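Local atomic coordinates of cytosolic phospholipase A2 delta (Homo sapiens, PDB entry 5IZ5), a protein that hydrolyses glycerophospholipids at the sn-2 position in a calcium-dependent manner, releasing a free fatty acid with a preference for linoleic acid. Residues A499-G513 and Q604-H616. The protein carries 3 engineered substitutions. Numbering follows the deposited sequence.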
ATOM      1  N   ALA B 499      10.901   0.414  -0.733  1.00 35.52           N
ATOM      2  CA  ALA B 499      10.687   0.401  -2.176  1.00 35.78           C
ATOM      3  C   ALA B 499       9.556   1.345  -2.531  1.00 34.13           C
ATOM      4  O   ALA B 499       8.453   1.222  -2.010  1.00 35.73           O
ATOM      5  CB  ALA B 499      10.380  -1.014  -2.643  1.00 36.13           C
ATOM      6  N   PHE B 500       9.842   2.287  -3.421  1.00 33.61           N
ATOM      7  CA  PHE B 500       8.949   3.398  -3.681  1.00 34.51           C
ATOM      8  C   PHE B 500       8.902   3.748  -5.168  1.00 33.83           C
ATOM      9  O   PHE B 500       9.854   3.513  -5.911  1.00 33.78           O
ATOM     10  CB  PHE B 500       9.414   4.624  -2.877  1.00 36.44           C
ATOM     11  CG  PHE B 500       9.187   4.511  -1.387  1.00 37.23           C
ATOM     12  CD1 PHE B 500       8.115   5.158  -0.783  1.00 38.58           C
ATOM     13  CD2 PHE B 500      10.058   3.786  -0.588  1.00 37.78           C
ATOM     14  CE1 PHE B 500       7.898   5.052   0.587  1.00 39.11           C
ATOM     15  CE2 PHE B 500       9.850   3.671   0.783  1.00 39.21           C
ATOM     16  CZ  PHE B 500       8.765   4.307   1.371  1.00 38.17           C
ATOM     17  N   VAL B 501       7.795   4.344  -5.589  1.00 32.45           N
ATOM     18  CA  VAL B 501       7.688   4.914  -6.923  1.00 33.25           C
ATOM     19  C   VAL B 501       7.107   6.314  -6.823  1.00 33.60           C
ATOM     20  O   VAL B 501       6.433   6.635  -5.846  1.00 36.19           O
ATOM     21  CB  VAL B 501       6.792   4.074  -7.853  1.00 34.58           C
ATOM     22  CG1 VAL B 501       7.421   2.713  -8.114  1.00 34.88           C
ATOM     23  CG2 VAL B 501       5.391   3.932  -7.276  1.00 34.84           C
ATOM     24  N   PRO B 502       7.366   7.155  -7.833  1.00 34.24           N
ATOM     25  CA  PRO B 502       6.695   8.443  -7.855  1.00 34.23           C
ATOM     26  C   PRO B 502       5.181   8.260  -7.933  1.00 34.60           C
ATOM     27  O   PRO B 502       4.711   7.299  -8.541  1.00 34.73           O
ATOM     28  CB  PRO B 502       7.216   9.111  -9.136  1.00 34.72           C
ATOM     29  CG  PRO B 502       8.434   8.361  -9.534  1.00 34.66           C
ATOM     30  CD  PRO B 502       8.292   6.978  -8.972  1.00 34.77           C
ATOM     31  N   PRO B 503       4.420   9.171  -7.320  1.00 34.89           N
ATOM     32  CA  PRO B 503       2.977   8.988  -7.278  1.00 35.56           C
ATOM     33  C   PRO B 503       2.343   8.871  -8.657  1.00 36.94           C
ATOM     34  O   PRO B 503       1.349   8.161  -8.804  1.00 34.71           O
ATOM     35  CB  PRO B 503       2.482  10.250  -6.561  1.00 35.49           C
ATOM     36  CG  PRO B 503       3.580  11.243  -6.727  1.00 34.47           C
ATOM     37  CD  PRO B 503       4.832  10.430  -6.679  1.00 34.54           C
ATOM     38  N   GLU B 504       2.918   9.552  -9.657  1.00 38.98           N
ATOM     39  CA  GLU B 504       2.407   9.492 -11.032  1.00 37.87           C
ATOM     40  C   GLU B 504       2.488   8.083 -11.615  1.00 37.42           C
ATOM     41  O   GLU B 504       1.723   7.749 -12.506  1.00 40.16           O
ATOM     42  CB  GLU B 504       3.088  10.524 -11.958  1.00 40.33           C
ATOM     43  CG  GLU B 504       4.604  10.455 -12.033  1.00 40.24           C
ATOM     44  CD  GLU B 504       5.271  11.406 -11.059  1.00 42.11           C
ATOM     45  OE1 GLU B 504       4.960  11.389  -9.836  1.00 40.42           O
ATOM     46  OE2 GLU B 504       6.121  12.176 -11.538  1.00 44.84           O
ATOM     47  N   LEU B 505       3.368   7.242 -11.084  1.00 35.16           N
ATOM     48  CA  LEU B 505       3.485   5.863 -11.543  1.00 37.33           C
ATOM     49  C   LEU B 505       2.730   4.831 -10.692  1.00 37.90           C
ATOM     50  O   LEU B 505       2.682   3.657 -11.055  1.00 38.45           O
ATOM     51  CB  LEU B 505       4.964   5.480 -11.632  1.00 37.10           C
ATOM     52  CG  LEU B 505       5.798   6.261 -12.653  1.00 38.20           C
ATOM     53  CD1 LEU B 505       7.196   5.674 -12.715  1.00 38.16           C
ATOM     54  CD2 LEU B 505       5.164   6.247 -14.041  1.00 38.45           C
ATOM     55  N   PHE B 506       2.143   5.254  -9.574  1.00 38.40           N
ATOM     56  CA  PHE B 506       1.373   4.339  -8.732  1.00 38.63           C
ATOM     57  C   PHE B 506       0.094   3.930  -9.450  1.00 36.71           C
ATOM     58  O   PHE B 506      -0.711   4.779  -9.837  1.00 36.03           O
ATOM     59  CB  PHE B 506       1.017   4.954  -7.377  1.00 40.09           C
ATOM     60  CG  PHE B 506       0.044   4.127  -6.604  1.00 41.62           C
ATOM     61  CD1 PHE B 506       0.465   2.985  -5.942  1.00 43.49           C
ATOM     62  CD2 PHE B 506      -1.300   4.461  -6.580  1.00 43.19           C
ATOM     63  CE1 PHE B 506      -0.431   2.197  -5.248  1.00 44.08           C
ATOM     64  CE2 PHE B 506      -2.201   3.682  -5.887  1.00 44.95           C
ATOM     65  CZ  PHE B 506      -1.767   2.551  -5.225  1.00 43.95           C
ATOM     66  N   GLY B 507      -0.087   2.624  -9.604  1.00 35.72           N
ATOM     67  CA  GLY B 507      -1.180   2.087 -10.399  1.00 36.67           C
ATOM     68  C   GLY B 507      -0.731   1.591 -11.765  1.00 37.61           C
ATOM     69  O   GLY B 507      -1.518   0.983 -12.488  1.00 36.65           O
ATOM     70  N   SER B 508       0.524   1.853 -12.127  1.00 36.27           N
ATOM     71  CA  SER B 508       1.083   1.325 -13.374  1.00 35.65           C
ATOM     72  C   SER B 508       1.571  -0.089 -13.150  1.00 35.32           C
ATOM     73  O   SER B 508       1.676  -0.544 -12.013  1.00 35.66           O
ATOM     74  CB  SER B 508       2.217   2.214 -13.902  1.00 34.22           C
ATOM     75  OG  SER B 508       1.710   3.455 -14.365  1.00 32.46           O
ATOM     76  N   GLU B 509       1.867  -0.783 -14.240  1.00 36.59           N
ATOM     77  CA  GLU B 509       2.294  -2.176 -14.177  1.00 37.40           C
ATOM     78  C   GLU B 509       3.810  -2.267 -14.248  1.00 36.59           C
ATOM     79  O   GLU B 509       4.444  -1.591 -15.057  1.00 36.03           O
ATOM     80  CB  GLU B 509       1.647  -2.978 -15.310  1.00 41.09           C
ATOM     81  CG  GLU B 509       0.144  -3.137 -15.128  1.00 44.50           C
ATOM     82  CD  GLU B 509      -0.567  -3.687 -16.349  1.00 46.79           C
ATOM     83  OE1 GLU B 509       0.106  -4.074 -17.329  1.00 48.11           O
ATOM     84  OE2 GLU B 509      -1.817  -3.716 -16.323  1.00 52.05           O
ATOM     85  N   PHE B 510       4.376  -3.115 -13.399  1.00 35.26           N
ATOM     86  CA  PHE B 510       5.807  -3.218 -13.240  1.00 34.92           C
ATOM     87  C   PHE B 510       6.242  -4.661 -13.280  1.00 35.58           C
ATOM     88  O   PHE B 510       5.449  -5.570 -13.011  1.00 36.51           O
ATOM     89  CB  PHE B 510       6.231  -2.651 -11.879  1.00 35.12           C
ATOM     90  CG  PHE B 510       6.078  -1.158 -11.756  1.00 34.27           C
ATOM     91  CD1 PHE B 510       7.185  -0.324 -11.857  1.00 34.99           C
ATOM     92  CD2 PHE B 510       4.838  -0.588 -11.519  1.00 34.84           C
ATOM     93  CE1 PHE B 510       7.051   1.046 -11.726  1.00 33.80           C
ATOM     94  CE2 PHE B 510       4.699   0.785 -11.385  1.00 34.48           C
ATOM     95  CZ  PHE B 510       5.810   1.599 -11.487  1.00 34.38           C
ATOM     96  N   PHE B 511       7.521  -4.859 -13.594  1.00 37.10           N
ATOM     97  CA  PHE B 511       8.168  -6.152 -13.440  1.00 36.41           C
ATOM     98  C   PHE B 511       9.650  -5.973 -13.110  1.00 36.46           C
ATOM     99  O   PHE B 511      10.392  -5.305 -13.831  1.00 36.87           O
ATOM    100  CB  PHE B 511       8.026  -6.993 -14.700  1.00 37.55           C
ATOM    101  CG  PHE B 511       8.715  -8.325 -14.603  1.00 37.18           C
ATOM    102  CD1 PHE B 511       9.877  -8.582 -15.326  1.00 38.90           C
ATOM    103  CD2 PHE B 511       8.222  -9.305 -13.760  1.00 38.00           C
ATOM    104  CE1 PHE B 511      10.521  -9.806 -15.222  1.00 38.42           C
ATOM    105  CE2 PHE B 511       8.858 -10.534 -13.649  1.00 38.97           C
ATOM    106  CZ  PHE B 511      10.011 -10.780 -14.379  1.00 38.92           C
ATOM    107  N   MET B 512      10.075  -6.584 -12.011  1.00 37.09           N
ATOM    108  CA  MET B 512      11.458  -6.504 -11.539  1.00 38.42           C
ATOM    109  C   MET B 512      11.959  -5.060 -11.449  1.00 38.22           C
ATOM    110  O   MET B 512      13.107  -4.761 -11.796  1.00 36.82           O
ATOM    111  CB  MET B 512      12.379  -7.338 -12.433  1.00 39.77           C
ATOM    112  CG  MET B 512      13.702  -7.726 -11.794  1.00 39.77           C
ATOM    113  SD  MET B 512      13.501  -8.941 -10.506  1.00 40.70           S
ATOM    114  CE  MET B 512      13.110 -10.406 -11.464  1.00 41.09           C
ATOM    115  N   GLY B 513      11.088  -4.169 -10.980  1.00 37.60           N
ATOM    116  CA  GLY B 513      11.457  -2.785 -10.762  1.00 38.04           C
ATOM    117  C   GLY B 513      11.367  -1.911 -11.990  1.00 38.74           C
ATOM    118  O   GLY B 513      11.539  -0.699 -11.873  1.00 38.01           O
ATOM    119  N   GLN B 604      -9.768  -1.591  -3.891  1.00 58.03           N
ATOM    120  CA  GLN B 604      -9.096  -1.429  -5.182  1.00 58.95           C
ATOM    121  C   GLN B 604      -8.137  -2.602  -5.421  1.00 55.41           C
ATOM    122  O   GLN B 604      -7.542  -3.137  -4.482  1.00 53.54           O
ATOM    123  CB  GLN B 604      -8.358  -0.076  -5.235  1.00 63.01           C
ATOM    124  CG  GLN B 604      -7.885   0.358  -6.601  1.00 65.26           C
ATOM    125  CD  GLN B 604      -9.037   0.790  -7.470  1.00 69.47           C
ATOM    126  OE1 GLN B 604      -9.736  -0.049  -8.038  1.00 78.86           O
ATOM    127  NE2 GLN B 604      -9.255   2.099  -7.571  1.00 69.41           N
ATOM    128  N   ARG B 605      -8.024  -3.034  -6.669  1.00 55.55           N
ATOM    129  CA  ARG B 605      -7.062  -4.077  -7.023  1.00 58.55           C
ATOM    130  C   ARG B 605      -5.860  -3.501  -7.776  1.00 53.23           C
ATOM    131  O   ARG B 605      -5.640  -3.757  -8.961  1.00 57.29           O
ATOM    132  CB  ARG B 605      -7.756  -5.202  -7.793  1.00 64.02           C
ATOM    133  CG  ARG B 605      -8.604  -6.051  -6.864  1.00 69.46           C
ATOM    134  CD  ARG B 605      -9.449  -7.067  -7.602  1.00 73.64           C
ATOM    135  NE  ARG B 605     -10.130  -7.975  -6.677  1.00 77.70           N
ATOM    136  CZ  ARG B 605     -10.763  -9.088  -7.044  1.00 80.42           C
ATOM    137  NH1 ARG B 605     -10.819  -9.444  -8.325  1.00 81.25           N
ATOM    138  NH2 ARG B 605     -11.351  -9.850  -6.126  1.00 81.09           N
ATOM    139  N   SER B 606      -5.056  -2.752  -7.039  1.00 47.33           N
ATOM    140  CA  SER B 606      -3.980  -1.978  -7.633  1.00 44.51           C
ATOM    141  C   SER B 606      -2.838  -2.871  -8.089  1.00 41.10           C
ATOM    142  O   SER B 606      -2.423  -3.760  -7.355  1.00 38.60           O
ATOM    143  CB  SER B 606      -3.453  -0.955  -6.641  1.00 44.20           C
ATOM    144  OG  SER B 606      -4.456   0.002  -6.354  1.00 46.74           O
ATOM    145  N   PRO B 607      -2.336  -2.643  -9.310  1.00 38.24           N
ATOM    146  CA  PRO B 607      -1.144  -3.362  -9.737  1.00 37.40           C
ATOM    147  C   PRO B 607       0.007  -3.145  -8.767  1.00 36.29           C
ATOM    148  O   PRO B 607       0.209  -2.026  -8.295  1.00 36.92           O
ATOM    149  CB  PRO B 607      -0.831  -2.733 -11.100  1.00 37.65           C
ATOM    150  CG  PRO B 607      -2.157  -2.279 -11.609  1.00 36.82           C
ATOM    151  CD  PRO B 607      -2.877  -1.789 -10.384  1.00 37.65           C
ATOM    152  N   ASN B 608       0.731  -4.214  -8.465  1.00 35.08           N
ATOM    153  CA  ASN B 608       1.814  -4.155  -7.506  1.00 35.96           C
ATOM    154  C   ASN B 608       3.124  -3.711  -8.156  1.00 35.30           C
ATOM    155  O   ASN B 608       3.718  -4.454  -8.933  1.00 36.39           O
ATOM    156  CB  ASN B 608       1.998  -5.528  -6.869  1.00 35.93           C
ATOM    157  CG  ASN B 608       3.099  -5.545  -5.830  1.00 34.84           C
ATOM    158  OD1 ASN B 608       3.589  -4.495  -5.399  1.00 35.36           O
ATOM    159  ND2 ASN B 608       3.463  -6.732  -5.388  1.00 34.90           N
ATOM    160  N   PHE B 609       3.583  -2.509  -7.815  1.00 35.06           N
ATOM    161  CA  PHE B 609       4.851  -2.000  -8.348  1.00 34.21           C
ATOM    162  C   PHE B 609       6.081  -2.814  -7.916  1.00 34.38           C
ATOM    163  O   PHE B 609       7.145  -2.685  -8.507  1.00 31.89           O
ATOM    164  CB  PHE B 609       5.034  -0.493  -8.059  1.00 36.60           C
ATOM    165  CG  PHE B 609       4.892  -0.101  -6.610  1.00 36.63           C
ATOM    166  CD1 PHE B 609       5.975  -0.157  -5.747  1.00 38.76           C
ATOM    167  CD2 PHE B 609       3.682   0.377  -6.125  1.00 39.28           C
ATOM    168  CE1 PHE B 609       5.842   0.228  -4.417  1.00 37.73           C
ATOM    169  CE2 PHE B 609       3.546   0.751  -4.797  1.00 40.08           C
ATOM    170  CZ  PHE B 609       4.626   0.676  -3.947  1.00 37.39           C
ATOM    171  N   LEU B 610       5.931  -3.660  -6.899  1.00 34.58           N
ATOM    172  CA  LEU B 610       6.996  -4.569  -6.497  1.00 36.44           C
ATOM    173  C   LEU B 610       7.043  -5.880  -7.294  1.00 36.79           C
ATOM    174  O   LEU B 610       7.949  -6.688  -7.074  1.00 37.15           O
ATOM    175  CB  LEU B 610       6.854  -4.914  -5.008  1.00 38.85           C
ATOM    176  CG  LEU B 610       6.811  -3.751  -4.016  1.00 40.75           C
ATOM    177  CD1 LEU B 610       6.820  -4.282  -2.592  1.00 42.07           C
ATOM    178  CD2 LEU B 610       7.975  -2.791  -4.226  1.00 41.24           C
ATOM    179  N   GLN B 611       6.089  -6.096  -8.204  1.00 36.69           N
ATOM    180  CA  GLN B 611       5.942  -7.396  -8.871  1.00 38.69           C
ATOM    181  C   GLN B 611       7.251  -7.953  -9.440  1.00 38.91           C
ATOM    182  O   GLN B 611       7.983  -7.265 -10.149  1.00 39.32           O
ATOM    183  CB  GLN B 611       4.900  -7.335  -9.995  1.00 40.75           C
ATOM    184  CG  GLN B 611       4.671  -8.692 -10.655  1.00 42.11           C
ATOM    185  CD  GLN B 611       3.546  -8.706 -11.681  1.00 42.80           C
ATOM    186  OE1 GLN B 611       2.968  -7.676 -12.028  1.00 43.25           O
ATOM    187  NE2 GLN B 611       3.252  -9.886 -12.191  1.00 46.41           N
ATOM    188  N   GLY B 612       7.547  -9.200  -9.103  1.00 37.91           N
ATOM    189  CA  GLY B 612       8.699  -9.888  -9.666  1.00 37.60           C
ATOM    190  C   GLY B 612       9.997  -9.693  -8.909  1.00 38.01           C
ATOM    191  O   GLY B 612      10.907 -10.507  -9.041  1.00 35.75           O
ATOM    192  N   LEU B 613      10.089  -8.647  -8.089  1.00 37.80           N
ATOM    193  CA  LEU B 613      11.266  -8.456  -7.246  1.00 38.20           C
ATOM    194  C   LEU B 613      11.360  -9.603  -6.257  1.00 37.85           C
ATOM    195  O   LEU B 613      10.343 -10.207  -5.889  1.00 37.53           O
ATOM    196  CB  LEU B 613      11.190  -7.122  -6.501  1.00 39.70           C
ATOM    197  CG  LEU B 613      11.223  -5.883  -7.397  1.00 39.04           C
ATOM    198  CD1 LEU B 613      10.845  -4.639  -6.610  1.00 39.85           C
ATOM    199  CD2 LEU B 613      12.590  -5.729  -8.054  1.00 39.48           C
ATOM    200  N   GLN B 614      12.582  -9.902  -5.822  1.00 38.63           N
ATOM    201  CA  GLN B 614      12.819 -11.038  -4.945  1.00 39.10           C
ATOM    202  C   GLN B 614      13.431 -10.616  -3.612  1.00 40.92           C
ATOM    203  O   GLN B 614      14.016  -9.544  -3.497  1.00 40.89           O
ATOM    204  CB  GLN B 614      13.704 -12.050  -5.665  1.00 39.02           C
ATOM    205  CG  GLN B 614      13.202 -12.379  -7.073  1.00 40.80           C
ATOM    206  CD  GLN B 614      13.973 -13.492  -7.751  1.00 41.22           C
ATOM    207  OE1 GLN B 614      15.066 -13.853  -7.318  1.00 43.02           O
ATOM    208  NE2 GLN B 614      13.400 -14.048  -8.820  1.00 40.75           N
ATOM    209  N   LEU B 615      13.283 -11.466  -2.602  1.00 43.04           N
ATOM    210  CA  LEU B 615      13.783 -11.152  -1.268  1.00 45.11           C
ATOM    211  C   LEU B 615      15.256 -11.499  -1.153  1.00 45.91           C
ATOM    212  O   LEU B 615      15.683 -12.560  -1.594  1.00 47.12           O
ATOM    213  CB  LEU B 615      12.986 -11.892  -0.186  1.00 48.02           C
ATOM    214  CG  LEU B 615      11.562 -11.420   0.133  1.00 49.47           C
ATOM    215  CD1 LEU B 615      11.529  -9.923   0.410  1.00 50.41           C
ATOM    216  CD2 LEU B 615      10.580 -11.780  -0.973  1.00 52.49           C
ATOM    217  N   HIS B 616      16.017 -10.620  -0.510  1.00 46.95           N
ATOM    218  CA  HIS B 616      17.444 -10.835  -0.275  1.00 46.14           C
ATOM    219  C   HIS B 616      17.622 -12.002   0.695  1.00 46.07           C
ATOM    220  O   HIS B 616      16.759 -12.257   1.533  1.00 44.30           O
ATOM    221  CB  HIS B 616      18.076  -9.565   0.301  1.00 46.93           C
ATOM    222  CG  HIS B 616      19.568  -9.532   0.214  1.00 46.85           C
ATOM    223  ND1 HIS B 616      20.383 -10.202   1.099  1.00 47.71           N
ATOM    224  CD2 HIS B 616      20.394  -8.904  -0.650  1.00 46.21           C
ATOM    225  CE1 HIS B 616      21.646 -10.001   0.775  1.00 46.84           C
ATOM    226  NE2 HIS B 616      21.679  -9.209  -0.279  1.00 46.56           N
TER
HETATM  227  O   HOH W   1       1.421   0.339  -9.334  1.00 32.94           O
HETATM  228  O   HOH W   2       2.571  -4.407 -11.575  1.00 37.41           O
HETATM  229  O   HOH W   3       8.513  -4.627 -10.127  1.00 33.05           O
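From G507 to M512 and from P607 to L613 the two backbones run alongside each other in the same direction, yet one direct backbone hydrogen bond joins them: M512 N gives to Q611 O over 2.9 Å. Waters make most of the remaining polar links. One ties G507 N and S508 O to P607 O, a second joins F510 N to N608 O, and a third accepts a hydrogen bond from G513 N and donates to F609 O and Q611 O.

F609 carries the side-chain packing. Its CG sits between the backbone N and the carbonyl carbon (chi1 54°), which sends the ring into the bend between strands 499-501 and 509-511. There CG2 of V501 lies over one face, 4.2 Å from the ring centroid, while A499 O meets the rim at CE1. CE2 of F609 in turn abuts the edge of the F506 ring at CD1, 4.0 Å away. F609 CB rests over a face of the F510 ring in a CH-pi contact, 3.8 Å from its centroid; an alanine in place of F510 would probably leave this methylene without its aromatic floor and open a gap beneath F609. N608 closes an Asx turn through OD1 to L610 N and, by ND2, bonds E644 O, fixing the start of the turn that presents F609. Farther along, L613 CD2 packs 3.5 Å from M512 C, and M512 and L613 also touch strand 160-172, whose antiparallel sheet takes in strand 614-615, so this end of the contact joins the phospholipase part of the chain to that sheet.

Apolar contacts thus fix the F609 ring, while the loop backbone beside it, where no continuous sheet forms, is joined by one direct bond and three bridging waters, one of which lies at the ring's edge.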